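Local coordinates for protein NUDIX hydrolase (Nitrosomonas europaea, PDB 2B0V) that probably hydrolyses phosphoanhydride bonds of nucleoside di- and triphosphates or thiamine diphosphate, as a magnesium-dependent Nudix hydrolase of the NudJ subfamily, at residues 63-75 / 131-144. Numbering follows the deposited sequence. Where two conformers were deposited one is given.
Sequences SFLPEVLTGIYHW and QCIEDYHAGKRYPL
Tyr73 and Asp135 meet because each carries CG anti to its own carbonyl carbon (chi1 -56° and -71°), which sends phenol and carboxylate toward each other from opposite directions. In the Nudix fold, helix 128-137 packs across strand 62-77, the axes of 131-137 and 63-75 coming within 8.1 Å, and the chain then returns to pair with that strand. Tyr73 OH donates to the anti lone pair of Asp135 OD2 at 2.6 Å; this oxygen lies in the ring plane at its edge, and ring and carboxylate planes are 9° apart. Cys132 SG, in one of two conformers, sits obliquely 3.4 Å from Tyr73 CE2, a tentative sulfur-aromatic contact. A water donates to Tyr73 OH and to Cys132 O and also bonds Thr70 OG1, tying strand to helix. A phenylalanine in place of Tyr73 would probably leave Asp135 OD2 without its phenolic donor and this water without one of its anchors. After the helix, a Schellman motif at Gly139 turns the chain back, and Leu69 and Tyr142 form an antiparallel hydrogen-bonded pair: Leu69 N to Tyr142 O is 2.8 Å, Tyr142 N to Leu69 O 2.7 Å. Arg141 lays its guanidinium over Tyr136 CE1, while Arg141 CD touches Val68 CG2 at 3.7 Å. A second water accepts from Leu144 N and donates to Glu67 O, and Leu144 CG lies 3.4 Å from that oxygen.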
ATOM      1  N   SER A  63       4.101  12.231   3.433  1.00 15.26           N
ATOM      2  CA  SER A  63       5.413  11.650   3.116  0.60 16.12           C
ATOM      3  C   SER A  63       5.683  10.441   4.033  1.00 16.77           C
ATOM      4  O   SER A  63       5.331  10.427   5.212  1.00 16.86           O
ATOM      5  CB  SER A  63       6.512  12.723   3.246  0.60 17.20           C
ATOM      6  OG  SER A  63       6.504  13.252   4.546  0.60 19.79           O
ATOM      7  N   PHE A  64       6.351   9.428   3.468  1.00 15.66           N
ATOM      8  CA  PHE A  64       6.546   8.159   4.164  1.00 15.67           C
ATOM      9  C   PHE A  64       8.010   7.909   4.473  1.00 14.08           C
ATOM     10  O   PHE A  64       8.903   8.234   3.662  1.00 15.19           O
ATOM     11  CB  PHE A  64       6.023   7.070   3.238  1.00 17.48           C
ATOM     12  CG  PHE A  64       6.032   5.643   3.811  1.00 17.57           C
ATOM     13  CD1 PHE A  64       5.315   5.315   4.948  1.00 19.44           C
ATOM     14  CD2 PHE A  64       6.710   4.622   3.138  1.00 22.60           C
ATOM     15  CE1 PHE A  64       5.270   3.950   5.408  1.00 19.94           C
ATOM     16  CE2 PHE A  64       6.666   3.279   3.612  1.00 20.58           C
ATOM     17  CZ  PHE A  64       5.950   2.968   4.733  1.00 21.90           C
ATOM     18  N   LEU A  65       8.244   7.326   5.655  1.00 14.80           N
ATOM     19  CA  LEU A  65       9.552   6.825   6.057  1.00 16.11           C
ATOM     20  C   LEU A  65       9.467   5.308   6.231  1.00 16.58           C
ATOM     21  O   LEU A  65       8.971   4.834   7.248  1.00 15.35           O
ATOM     22  CB  LEU A  65       9.947   7.472   7.392  1.00 18.84           C
ATOM     23  CG  LEU A  65      11.401   7.413   7.853  1.00 21.34           C
ATOM     24  CD1 LEU A  65      12.256   8.405   7.072  1.00 24.07           C
ATOM     25  CD2 LEU A  65      11.461   7.767   9.352  1.00 24.29           C
ATOM     26  N   PRO A  66       9.919   4.544   5.224  1.00 17.63           N
ATOM     27  CA  PRO A  66       9.820   3.085   5.375  1.00 17.85           C
ATOM     28  C   PRO A  66      10.724   2.599   6.490  1.00 17.68           C
ATOM     29  O   PRO A  66      11.833   3.168   6.723  1.00 17.44           O
ATOM     30  CB  PRO A  66      10.254   2.517   3.999  1.00 18.40           C
ATOM     31  CG  PRO A  66      10.238   3.723   3.069  1.00 21.21           C
ATOM     32  CD  PRO A  66      10.528   4.942   3.940  1.00 19.81           C
ATOM     33  N   GLU A  67      10.247   1.592   7.209  1.00 15.72           N
ATOM     34  CA  GLU A  67      11.025   1.044   8.329  1.00 16.09           C
ATOM     35  C   GLU A  67      11.386  -0.443   8.150  1.00 15.15           C
ATOM     36  O   GLU A  67      12.491  -0.856   8.479  1.00 15.24           O
ATOM     37  CB  GLU A  67      10.275   1.259   9.627  1.00 16.28           C
ATOM     38  CG  GLU A  67      10.067   2.777   9.928  1.00 20.31           C
ATOM     39  CD  GLU A  67       9.278   3.031  11.199  1.00 27.12           C
ATOM     40  OE1 GLU A  67       8.152   2.512  11.350  1.00 29.99           O
ATOM     41  OE2 GLU A  67       9.780   3.787  12.051  1.00 30.61           O
ATOM     42  N   VAL A  68      10.391  -1.246   7.737  1.00 14.68           N
ATOM     43  CA  VAL A  68      10.525  -2.715   7.553  1.00 14.88           C
ATOM     44  C   VAL A  68       9.717  -3.194   6.361  1.00 14.70           C
ATOM     45  O   VAL A  68       8.746  -2.528   5.946  1.00 14.84           O
ATOM     46  CB  VAL A  68      10.029  -3.519   8.785  1.00 15.85           C
ATOM     47  CG1 VAL A  68      10.907  -3.269  10.016  1.00 16.36           C
ATOM     48  CG2 VAL A  68       8.539  -3.265   9.097  1.00 15.59           C
ATOM     49  N   LEU A  69      10.113  -4.368   5.862  1.00 14.80           N
ATOM     50  CA  LEU A  69       9.298  -5.151   4.943  1.00 15.60           C
ATOM     51  C   LEU A  69       8.390  -6.004   5.815  1.00 16.33           C
ATOM     52  O   LEU A  69       8.855  -6.592   6.819  1.00 17.75           O
ATOM     53  CB  LEU A  69      10.219  -6.048   4.130  1.00 14.43           C
ATOM     54  CG  LEU A  69       9.575  -6.933   3.093  1.00 18.66           C
ATOM     55  CD1 LEU A  69       9.118  -6.050   1.917  1.00 19.53           C
ATOM     56  CD2 LEU A  69      10.667  -7.954   2.681  1.00 22.53           C
ATOM     57  N   THR A  70       7.121  -6.097   5.445  1.00 15.91           N
ATOM     58  CA  THR A  70       6.213  -6.949   6.213  1.00 16.76           C
ATOM     59  C   THR A  70       5.820  -8.231   5.488  1.00 16.62           C
ATOM     60  O   THR A  70       5.430  -9.205   6.155  1.00 18.44           O
ATOM     61  CB  THR A  70       4.929  -6.219   6.654  1.00 17.30           C
ATOM     62  OG1 THR A  70       4.256  -5.710   5.494  1.00 17.32           O
ATOM     63  CG2 THR A  70       5.270  -5.067   7.594  1.00 16.87           C
ATOM     64  N   GLY A  71       5.884  -8.235   4.156  1.00 15.37           N
ATOM     65  CA  GLY A  71       5.595  -9.455   3.412  1.00 15.32           C
ATOM     66  C   GLY A  71       5.627  -9.213   1.922  1.00 14.35           C
ATOM     67  O   GLY A  71       5.566  -8.066   1.477  1.00 15.13           O
ATOM     68  N   ILE A  72       5.800 -10.301   1.169  1.00 14.03           N
ATOM     69  CA  ILE A  72       5.724 -10.239  -0.298  1.00 12.90           C
ATOM     70  C   ILE A  72       4.674 -11.233  -0.744  1.00 14.83           C
ATOM     71  O   ILE A  72       4.780 -12.411  -0.420  1.00 15.18           O
ATOM     72  CB  ILE A  72       7.094 -10.623  -0.896  1.00 14.67           C
ATOM     73  CG1 ILE A  72       8.175  -9.677  -0.340  1.00 12.95           C
ATOM     74  CG2 ILE A  72       7.044 -10.565  -2.462  1.00 12.54           C
ATOM     75  CD1 ILE A  72       9.632 -10.115  -0.708  1.00 12.84           C
ATOM     76  N   TYR A  73       3.676 -10.738  -1.463  1.00 13.56           N
ATOM     77  CA  TYR A  73       2.480 -11.553  -1.774  1.00 12.61           C
ATOM     78  C   TYR A  73       2.390 -11.797  -3.243  1.00 13.25           C
ATOM     79  O   TYR A  73       2.451 -10.853  -4.027  1.00 13.97           O
ATOM     80  CB  TYR A  73       1.172 -10.833  -1.281  1.00 11.64           C
ATOM     81  CG  TYR A  73       1.247 -10.516   0.206  1.00 13.01           C
ATOM     82  CD1 TYR A  73       0.792 -11.451   1.160  1.00 12.40           C
ATOM     83  CD2 TYR A  73       1.836  -9.332   0.662  1.00 14.57           C
ATOM     84  CE1 TYR A  73       0.889 -11.182   2.532  1.00 13.28           C
ATOM     85  CE2 TYR A  73       1.962  -9.080   2.039  1.00 16.42           C
ATOM     86  CZ  TYR A  73       1.496 -10.030   2.958  1.00 17.56           C
ATOM     87  OH  TYR A  73       1.622  -9.790   4.300  1.00 16.30           O
ATOM     88  N   HIS A  74       2.280 -13.068  -3.616  1.00 13.76           N
ATOM     89  CA  HIS A  74       2.301 -13.449  -5.013  1.00 13.21           C
ATOM     90  C   HIS A  74       0.938 -14.059  -5.295  1.00 15.14           C
ATOM     91  O   HIS A  74       0.622 -15.129  -4.801  1.00 14.00           O
ATOM     92  CB  HIS A  74       3.462 -14.463  -5.196  1.00 13.29           C
ATOM     93  CG  HIS A  74       3.577 -15.035  -6.578  1.00 15.75           C
ATOM     94  ND1 HIS A  74       4.431 -16.075  -6.869  1.00 13.95           N
ATOM     95  CD2 HIS A  74       2.924 -14.746  -7.726  1.00 15.51           C
ATOM     96  CE1 HIS A  74       4.331 -16.382  -8.148  1.00 15.40           C
ATOM     97  NE2 HIS A  74       3.396 -15.616  -8.687  1.00 15.09           N
ATOM     98  N   TRP A  75       0.114 -13.361  -6.060  1.00 17.51           N
ATOM     99  CA  TRP A  75      -1.216 -13.914  -6.348  1.00 21.68           C
ATOM    100  C   TRP A  75      -1.751 -13.510  -7.694  1.00 23.02           C
ATOM    101  O   TRP A  75      -1.218 -12.610  -8.327  1.00 23.53           O
ATOM    102  CB  TRP A  75      -2.173 -13.530  -5.239  1.00 22.57           C
ATOM    103  CG  TRP A  75      -2.815 -12.256  -5.447  1.00 26.28           C
ATOM    104  CD1 TRP A  75      -4.123 -12.035  -5.831  1.00 26.45           C
ATOM    105  CD2 TRP A  75      -2.214 -10.988  -5.312  1.00 26.46           C
ATOM    106  NE1 TRP A  75      -4.354 -10.698  -5.939  1.00 29.34           N
ATOM    107  CE2 TRP A  75      -3.206 -10.021  -5.629  1.00 26.87           C
ATOM    108  CE3 TRP A  75      -0.930 -10.564  -4.959  1.00 26.88           C
ATOM    109  CZ2 TRP A  75      -2.958  -8.658  -5.592  1.00 27.53           C
ATOM    110  CZ3 TRP A  75      -0.674  -9.196  -4.908  1.00 27.30           C
ATOM    111  CH2 TRP A  75      -1.680  -8.256  -5.233  1.00 27.22           C
ATOM    112  N   GLN A 131      -5.086  -9.215   4.587  1.00 16.92           N
ATOM    113  CA  GLN A 131      -3.961 -10.119   4.906  1.00 17.12           C
ATOM    114  C   GLN A 131      -2.720  -9.329   5.321  1.00 16.37           C
ATOM    115  O   GLN A 131      -2.015  -9.707   6.285  1.00 18.59           O
ATOM    116  CB  GLN A 131      -3.615 -11.046   3.734  1.00 16.76           C
ATOM    117  CG  GLN A 131      -2.616 -12.164   4.133  1.00 18.59           C
ATOM    118  CD  GLN A 131      -3.165 -13.026   5.266  1.00 20.46           C
ATOM    119  OE1 GLN A 131      -2.554 -13.171   6.327  1.00 24.64           O
ATOM    120  NE2 GLN A 131      -4.352 -13.517   5.075  1.00 18.60           N
ATOM    121  N   CYS A 132      -2.425  -8.243   4.598  1.00 16.93           N
ATOM    122  CA  CYS A 132      -1.229  -7.407   4.877  0.60 16.05           C
ATOM    123  C   CYS A 132      -1.286  -6.851   6.311  1.00 16.26           C
ATOM    124  O   CYS A 132      -0.301  -6.785   7.038  1.00 16.28           O
ATOM    125  CB  CYS A 132      -1.094  -6.299   3.806  0.60 16.33           C
ATOM    126  SG  CYS A 132      -0.695  -6.929   2.116  0.60 16.53           S
ATOM    127  N   ILE A 133      -2.489  -6.455   6.721  1.00 15.91           N
ATOM    128  CA  ILE A 133      -2.674  -5.950   8.102  1.00 16.37           C
ATOM    129  C   ILE A 133      -2.511  -7.055   9.140  1.00 16.60           C
ATOM    130  O   ILE A 133      -1.870  -6.851  10.166  1.00 18.16           O
ATOM    131  CB  ILE A 133      -4.070  -5.268   8.254  1.00 16.41           C
ATOM    132  CG1 ILE A 133      -4.056  -3.959   7.474  1.00 14.94           C
ATOM    133  CG2 ILE A 133      -4.405  -5.009   9.734  1.00 18.68           C
ATOM    134  CD1 ILE A 133      -5.457  -3.341   7.226  1.00 13.21           C
ATOM    135  N   GLU A 134      -3.079  -8.226   8.866  1.00 16.74           N
ATOM    136  CA  GLU A 134      -2.946  -9.383   9.762  1.00 18.71           C
ATOM    137  C   GLU A 134      -1.492  -9.756   9.995  1.00 19.05           C
ATOM    138  O   GLU A 134      -1.077  -9.918  11.132  1.00 19.61           O
ATOM    139  CB  GLU A 134      -3.739 -10.572   9.217  1.00 18.69           C
ATOM    140  CG  GLU A 134      -5.258 -10.257   9.251  1.00 21.86           C
ATOM    141  CD  GLU A 134      -6.110 -11.331   8.586  1.00 28.46           C
ATOM    142  OE1 GLU A 134      -5.620 -12.050   7.683  1.00 32.94           O
ATOM    143  OE2 GLU A 134      -7.295 -11.426   8.958  1.00 31.09           O
ATOM    144  N   ASP A 135      -0.718  -9.814   8.913  1.00 18.05           N
ATOM    145  CA  ASP A 135       0.680 -10.187   8.987  1.00 19.44           C
ATOM    146  C   ASP A 135       1.461  -9.130   9.781  1.00 18.57           C
ATOM    147  O   ASP A 135       2.275  -9.470  10.639  1.00 18.94           O
ATOM    148  CB  ASP A 135       1.220 -10.398   7.578  1.00 18.97           C
ATOM    149  CG  ASP A 135       0.657 -11.661   6.927  1.00 20.48           C
ATOM    150  OD1 ASP A 135       0.107 -12.506   7.665  1.00 22.46           O
ATOM    151  OD2 ASP A 135       0.797 -11.837   5.692  1.00 21.07           O
ATOM    152  N   TYR A 136       1.165  -7.854   9.542  1.00 19.24           N
ATOM    153  CA  TYR A 136       1.795  -6.766  10.278  1.00 20.09           C
ATOM    154  C   TYR A 136       1.468  -6.894  11.777  1.00 21.79           C
ATOM    155  O   TYR A 136       2.363  -6.780  12.646  1.00 21.17           O
ATOM    156  CB  TYR A 136       1.280  -5.421   9.760  1.00 19.53           C
ATOM    157  CG  TYR A 136       1.674  -4.256  10.636  1.00 19.24           C
ATOM    158  CD1 TYR A 136       2.966  -3.734  10.601  1.00 20.99           C
ATOM    159  CD2 TYR A 136       0.746  -3.687  11.507  1.00 19.96           C
ATOM    160  CE1 TYR A 136       3.328  -2.692  11.411  1.00 23.47           C
ATOM    161  CE2 TYR A 136       1.101  -2.617  12.336  1.00 23.25           C
ATOM    162  CZ  TYR A 136       2.391  -2.124  12.273  1.00 24.42           C
ATOM    163  OH  TYR A 136       2.738  -1.075  13.101  1.00 22.84           O
ATOM    164  N   HIS A 137       0.198  -7.150  12.068  1.00 23.41           N
ATOM    165  CA  HIS A 137      -0.258  -7.297  13.457  1.00 24.74           C
ATOM    166  C   HIS A 137       0.379  -8.509  14.122  1.00 25.46           C
ATOM    167  O   HIS A 137       0.647  -8.487  15.330  1.00 26.62           O
ATOM    168  CB  HIS A 137      -1.786  -7.404  13.534  1.00 25.58           C
ATOM    169  CG  HIS A 137      -2.330  -7.281  14.926  1.00 27.96           C
ATOM    170  ND1 HIS A 137      -2.715  -6.073  15.467  1.00 29.73           N
ATOM    171  CD2 HIS A 137      -2.540  -8.211  15.888  1.00 29.83           C
ATOM    172  CE1 HIS A 137      -3.152  -6.263  16.703  1.00 30.01           C
ATOM    173  NE2 HIS A 137      -3.060  -7.553  16.980  1.00 31.36           N
ATOM    174  N   ALA A 138       0.615  -9.560  13.341  1.00 26.09           N
ATOM    175  CA  ALA A 138       1.265 -10.789  13.808  1.00 26.24           C
ATOM    176  C   ALA A 138       2.767 -10.625  14.050  1.00 26.78           C
ATOM    177  O   ALA A 138       3.459 -11.606  14.368  1.00 28.02           O
ATOM    178  CB  ALA A 138       1.011 -11.943  12.821  1.00 25.68           C
ATOM    179  N   GLY A 139       3.289  -9.412  13.902  1.00 25.66           N
ATOM    180  CA  GLY A 139       4.681  -9.158  14.252  1.00 25.79           C
ATOM    181  C   GLY A 139       5.643  -9.477  13.130  1.00 25.66           C
ATOM    182  O   GLY A 139       6.862  -9.657  13.354  1.00 26.11           O
ATOM    183  N   LYS A 140       5.111  -9.592  11.912  1.00 24.63           N
ATOM    184  CA  LYS A 140       5.967  -9.837  10.755  0.50 24.43           C
ATOM    185  C   LYS A 140       6.701  -8.548  10.360  1.00 24.66           C
ATOM    186  O   LYS A 140       6.099  -7.571   9.865  1.00 24.51           O
ATOM    187  CB  LYS A 140       5.198 -10.460   9.577  0.50 24.60           C
ATOM    188  CG  LYS A 140       4.596 -11.855   9.868  0.50 24.08           C
ATOM    189  CD  LYS A 140       5.620 -12.854  10.438  0.50 22.97           C
ATOM    190  CE  LYS A 140       5.029 -14.260  10.591  0.50 23.89           C
ATOM    191  NZ  LYS A 140       6.055 -15.377  10.725  0.50 22.47           N
ATOM    192  N   ARG A 141       8.001  -8.540  10.634  1.00 23.27           N
ATOM    193  CA  ARG A 141       8.840  -7.393  10.374  1.00 23.54           C
ATOM    194  C   ARG A 141      10.147  -7.941   9.855  1.00 22.20           C
ATOM    195  O   ARG A 141      10.797  -8.713  10.556  1.00 22.68           O
ATOM    196  CB  ARG A 141       9.138  -6.591  11.657  1.00 23.84           C
ATOM    197  CG  ARG A 141       7.985  -6.257  12.597  1.00 27.83           C
ATOM    198  CD  ARG A 141       7.276  -4.999  12.160  1.00 31.57           C
ATOM    199  NE  ARG A 141       6.265  -4.614  13.141  1.00 31.62           N
ATOM    200  CZ  ARG A 141       5.046  -5.142  13.190  1.00 31.54           C
ATOM    201  NH1 ARG A 141       4.687  -6.051  12.288  1.00 28.83           N
ATOM    202  NH2 ARG A 141       4.182  -4.740  14.130  1.00 32.39           N
ATOM    203  N   TYR A 142      10.558  -7.517   8.658  1.00 18.66           N
ATOM    204  CA  TYR A 142      11.820  -7.995   8.075  1.00 17.77           C
ATOM    205  C   TYR A 142      12.636  -6.787   7.633  1.00 16.90           C
ATOM    206  O   TYR A 142      12.058  -5.724   7.330  1.00 16.14           O
ATOM    207  CB  TYR A 142      11.507  -8.885   6.884  1.00 18.31           C
ATOM    208  CG  TYR A 142      10.555 -10.008   7.251  1.00 18.21           C
ATOM    209  CD1 TYR A 142      11.022 -11.154   7.929  1.00 20.49           C
ATOM    210  CD2 TYR A 142       9.190  -9.937   6.913  1.00 16.37           C
ATOM    211  CE1 TYR A 142      10.155 -12.197   8.259  1.00 20.90           C
ATOM    212  CE2 TYR A 142       8.298 -11.000   7.232  1.00 16.65           C
ATOM    213  CZ  TYR A 142       8.815 -12.123   7.909  1.00 19.67           C
ATOM    214  OH  TYR A 142       7.993 -13.175   8.235  1.00 22.03           O
ATOM    215  N   PRO A 143      13.981  -6.901   7.658  1.00 16.39           N
ATOM    216  CA  PRO A 143      14.835  -5.745   7.367  1.00 15.88           C
ATOM    217  C   PRO A 143      14.690  -5.246   5.948  1.00 15.11           C
ATOM    218  O   PRO A 143      14.573  -6.061   5.021  1.00 16.60           O
ATOM    219  CB  PRO A 143      16.260  -6.286   7.606  1.00 16.80           C
ATOM    220  CG  PRO A 143      16.062  -7.460   8.529  1.00 17.89           C
ATOM    221  CD  PRO A 143      14.773  -8.090   8.061  1.00 17.05           C
ATOM    222  N   LEU A 144      14.711  -3.932   5.784  1.00 15.12           N
ATOM    223  CA  LEU A 144      14.648  -3.347   4.416  1.00 14.84           C
ATOM    224  C   LEU A 144      15.795  -3.832   3.519  1.00 15.13           C
ATOM    225  O   LEU A 144      15.641  -3.939   2.280  1.00 16.20           O
ATOM    226  CB  LEU A 144      14.722  -1.832   4.471  1.00 13.49           C
ATOM    227  CG  LEU A 144      13.517  -1.234   5.212  1.00 13.87           C
ATOM    228  CD1 LEU A 144      13.771   0.256   5.436  1.00 17.40           C
ATOM    229  CD2 LEU A 144      12.192  -1.477   4.435  1.00 17.04           C
TER
HETATM  230  O   HOH W   1      14.752  -2.453   8.352  1.00 20.62           O
HETATM  231  O   HOH W   2       2.053  -7.287   5.411  1.00 16.93           O